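Local coordinates for glycosyl hydrolase family 2, TIM barrel domain protein (Faecalibacterium prausnitzii A2-165, PDB 6ED2), which probably hydrolyses beta-glucuronides, as a gut bacterial beta-glucuronidase of glycosyl hydrolase family 2, at residues A[489-494]-A[530-535]. Numbering follows the deposited sequence.
Sequences ADFVSL and PLIFTE
Leu531 CD1 fills the hollow between Val492 and Leu494, 3.9 Å from Val492 CG1 and 3.8 Å from Leu494 CD1, the two leucine side chains meeting at about a right angle. Its CG lies anti to the backbone N (chi1 -173°), beside the carbonyl carbon. Leu494 in turn lies between Leu531 and the Phe533 ring, whose CD1 is 3.9 Å from Leu494 CB. Strands 492-495 and 531-535 are adjacent and parallel in the TIM barrel, joined by helix 508-525 in a beta-alpha-beta unit; Trp522 of that helix touches Val492, Leu494 and Leu531. An alanine in place of Leu531 would probably open a gap between Val492 and Leu494 beneath that helix. On the other face, Ile532 CD1 approaches Phe491 CE1 to 3.7 Å, while its CG1 passes Ser493 OG, a hydroxyl hydrogen-bonded with Thr471 OG1, and Thr534 CG2 abuts Ser493 CB at 3.6 Å. Hydrogen bonds fix the register: Val492 N to Pro530 O (3.0 Å), Ile532 N to Val492 O (2.8 Å) and Leu494 N to Ile532 O (2.9 Å). Leu494 O accepts Thr534 N, tilted 32° from the carbonyl plane, and weakly Glu535 N. The Glu535 carboxylate points away, to Arg353 and Tyr497. Inward-facing N-H and C=O groups thus pair between apolar side chains.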
ATOM      1  N   ALA A 489      40.002 -10.585  15.565  1.00 32.40           N
ATOM      2  CA  ALA A 489      38.978 -11.442  14.974  1.00 30.98           C
ATOM      3  C   ALA A 489      39.595 -12.590  14.180  1.00 31.02           C
ATOM      4  O   ALA A 489      40.572 -12.398  13.452  1.00 35.23           O
ATOM      5  CB  ALA A 489      38.069 -10.608  14.068  1.00 27.00           C
ATOM      6  N   ASP A 490      39.015 -13.792  14.322  1.00 29.63           N
ATOM      7  CA  ASP A 490      39.436 -14.934  13.506  1.00 23.44           C
ATOM      8  C   ASP A 490      38.916 -14.822  12.077  1.00 27.20           C
ATOM      9  O   ASP A 490      39.475 -15.427  11.151  1.00 28.60           O
ATOM     10  CB  ASP A 490      38.953 -16.252  14.117  1.00 25.73           C
ATOM     11  CG  ASP A 490      39.425 -16.451  15.552  1.00 29.37           C
ATOM     12  OD1 ASP A 490      40.619 -16.202  15.851  1.00 35.68           O
ATOM     13  OD2 ASP A 490      38.602 -16.878  16.388  1.00 32.60           O
ATOM     14  N   PHE A 491      37.818 -14.107  11.888  1.00 26.41           N
ATOM     15  CA  PHE A 491      37.361 -13.734  10.564  1.00 28.32           C
ATOM     16  C   PHE A 491      36.693 -12.390  10.749  1.00 25.33           C
ATOM     17  O   PHE A 491      36.186 -12.092  11.834  1.00 26.24           O
ATOM     18  CB  PHE A 491      36.435 -14.794   9.928  1.00 27.12           C
ATOM     19  CG  PHE A 491      35.125 -15.019  10.670  1.00 27.96           C
ATOM     20  CD1 PHE A 491      33.982 -14.310  10.321  1.00 26.31           C
ATOM     21  CD2 PHE A 491      35.037 -15.951  11.691  1.00 27.42           C
ATOM     22  CE1 PHE A 491      32.775 -14.520  10.986  1.00 29.47           C
ATOM     23  CE2 PHE A 491      33.831 -16.164  12.374  1.00 30.42           C
ATOM     24  CZ  PHE A 491      32.699 -15.450  12.011  1.00 28.22           C
ATOM     25  N   VAL A 492      36.778 -11.555   9.735  1.00 23.01           N
ATOM     26  CA  VAL A 492      36.267 -10.196   9.840  1.00 27.54           C
ATOM     27  C   VAL A 492      34.829 -10.178   9.335  1.00 27.37           C
ATOM     28  O   VAL A 492      34.505 -10.833   8.335  1.00 28.09           O
ATOM     29  CB  VAL A 492      37.176  -9.216   9.070  1.00 26.45           C
ATOM     30  CG1 VAL A 492      36.566  -7.830   9.015  1.00 24.51           C
ATOM     31  CG2 VAL A 492      38.556  -9.150   9.763  1.00 29.67           C
ATOM     32  N   SER A 493      33.959  -9.458  10.057  1.00 23.18           N
ATOM     33  CA  SER A 493      32.554  -9.266   9.699  1.00 27.02           C
ATOM     34  C   SER A 493      32.305  -7.781   9.500  1.00 27.51           C
ATOM     35  O   SER A 493      32.482  -6.991  10.435  1.00 26.80           O
ATOM     36  CB  SER A 493      31.616  -9.800  10.791  1.00 22.52           C
ATOM     37  OG  SER A 493      31.816 -11.182  11.029  1.00 21.67           O
ATOM     38  N   LEU A 494      31.876  -7.399   8.300  1.00 24.97           N
ATOM     39  CA  LEU A 494      31.659  -5.992   7.990  1.00 26.44           C
ATOM     40  C   LEU A 494      30.171  -5.692   7.875  1.00 28.87           C
ATOM     41  O   LEU A 494      29.414  -6.470   7.281  1.00 28.14           O
ATOM     42  CB  LEU A 494      32.362  -5.592   6.683  1.00 25.74           C
ATOM     43  CG  LEU A 494      33.897  -5.661   6.622  1.00 30.05           C
ATOM     44  CD1 LEU A 494      34.397  -5.107   5.283  1.00 23.76           C
ATOM     45  CD2 LEU A 494      34.561  -4.926   7.793  1.00 25.72           C
ATOM     46  N   PRO A 530      39.256 -15.257   6.401  1.00 33.56           N
ATOM     47  CA  PRO A 530      37.988 -14.971   5.705  1.00 25.72           C
ATOM     48  C   PRO A 530      37.396 -13.645   6.159  1.00 23.78           C
ATOM     49  O   PRO A 530      37.574 -13.205   7.300  1.00 24.02           O
ATOM     50  CB  PRO A 530      37.076 -16.142   6.099  1.00 24.75           C
ATOM     51  CG  PRO A 530      37.953 -17.163   6.744  1.00 30.36           C
ATOM     52  CD  PRO A 530      39.171 -16.448   7.259  1.00 31.30           C
ATOM     53  N   LEU A 531      36.716 -12.989   5.235  1.00 23.97           N
ATOM     54  CA  LEU A 531      35.872 -11.850   5.544  1.00 26.94           C
ATOM     55  C   LEU A 531      34.451 -12.189   5.114  1.00 26.40           C
ATOM     56  O   LEU A 531      34.244 -12.822   4.072  1.00 27.31           O
ATOM     57  CB  LEU A 531      36.373 -10.580   4.838  1.00 26.86           C
ATOM     58  CG  LEU A 531      35.703  -9.242   5.176  1.00 29.36           C
ATOM     59  CD1 LEU A 531      36.741  -8.075   5.140  1.00 20.52           C
ATOM     60  CD2 LEU A 531      34.538  -8.978   4.221  1.00 23.41           C
ATOM     61  N   ILE A 532      33.476 -11.804   5.935  1.00 23.71           N
ATOM     62  CA  ILE A 532      32.077 -11.921   5.568  1.00 25.24           C
ATOM     63  C   ILE A 532      31.411 -10.577   5.791  1.00 27.71           C
ATOM     64  O   ILE A 532      31.901  -9.721   6.539  1.00 24.72           O
ATOM     65  CB  ILE A 532      31.322 -13.005   6.357  1.00 25.05           C
ATOM     66  CG1 ILE A 532      31.073 -12.558   7.795  1.00 23.83           C
ATOM     67  CG2 ILE A 532      32.055 -14.315   6.314  1.00 24.92           C
ATOM     68  CD1 ILE A 532      30.160 -13.526   8.532  1.00 24.47           C
ATOM     69  N   PHE A 533      30.276 -10.402   5.127  1.00 23.75           N
ATOM     70  CA  PHE A 533      29.426  -9.252   5.372  1.00 24.47           C
ATOM     71  C   PHE A 533      28.269  -9.679   6.260  1.00 26.66           C
ATOM     72  O   PHE A 533      27.585 -10.668   5.980  1.00 26.83           O
ATOM     73  CB  PHE A 533      28.956  -8.638   4.056  1.00 26.64           C
ATOM     74  CG  PHE A 533      30.067  -7.932   3.322  1.00 25.48           C
ATOM     75  CD1 PHE A 533      30.291  -6.582   3.520  1.00 26.91           C
ATOM     76  CD2 PHE A 533      30.925  -8.639   2.485  1.00 26.63           C
ATOM     77  CE1 PHE A 533      31.344  -5.942   2.876  1.00 27.07           C
ATOM     78  CE2 PHE A 533      31.966  -8.005   1.819  1.00 21.64           C
ATOM     79  CZ  PHE A 533      32.182  -6.664   2.022  1.00 24.98           C
ATOM     80  N   THR A 534      28.097  -8.971   7.361  1.00 26.89           N
ATOM     81  CA  THR A 534      27.024  -9.271   8.285  1.00 31.68           C
ATOM     82  C   THR A 534      25.884  -8.267   8.212  1.00 31.55           C
ATOM     83  O   THR A 534      24.824  -8.523   8.793  1.00 30.70           O
ATOM     84  CB  THR A 534      27.569  -9.340   9.722  1.00 30.49           C
ATOM     85  OG1 THR A 534      28.531  -8.295   9.912  1.00 26.81           O
ATOM     86  CG2 THR A 534      28.229 -10.692   9.967  1.00 24.30           C
ATOM     87  N   GLU A 535      26.072  -7.131   7.540  1.00 29.82           N
ATOM     88  CA  GLU A 535      24.960  -6.238   7.229  1.00 28.02           C
ATOM     89  C   GLU A 535      25.230  -5.531   5.915  1.00 30.85           C
ATOM     90  O   GLU A 535      26.380  -5.222   5.580  1.00 28.43           O
ATOM     91  CB  GLU A 535      24.710  -5.176   8.309  1.00 29.32           C
ATOM     92  CG  GLU A 535      24.274  -5.764   9.619  1.00 30.72           C
ATOM     93  CD  GLU A 535      23.811  -4.739  10.592  1.00 33.58           C
ATOM     94  OE1 GLU A 535      23.462  -3.617  10.150  1.00 33.55           O
ATOM     95  OE2 GLU A 535      23.785  -5.072  11.800  1.00 36.26           O
TER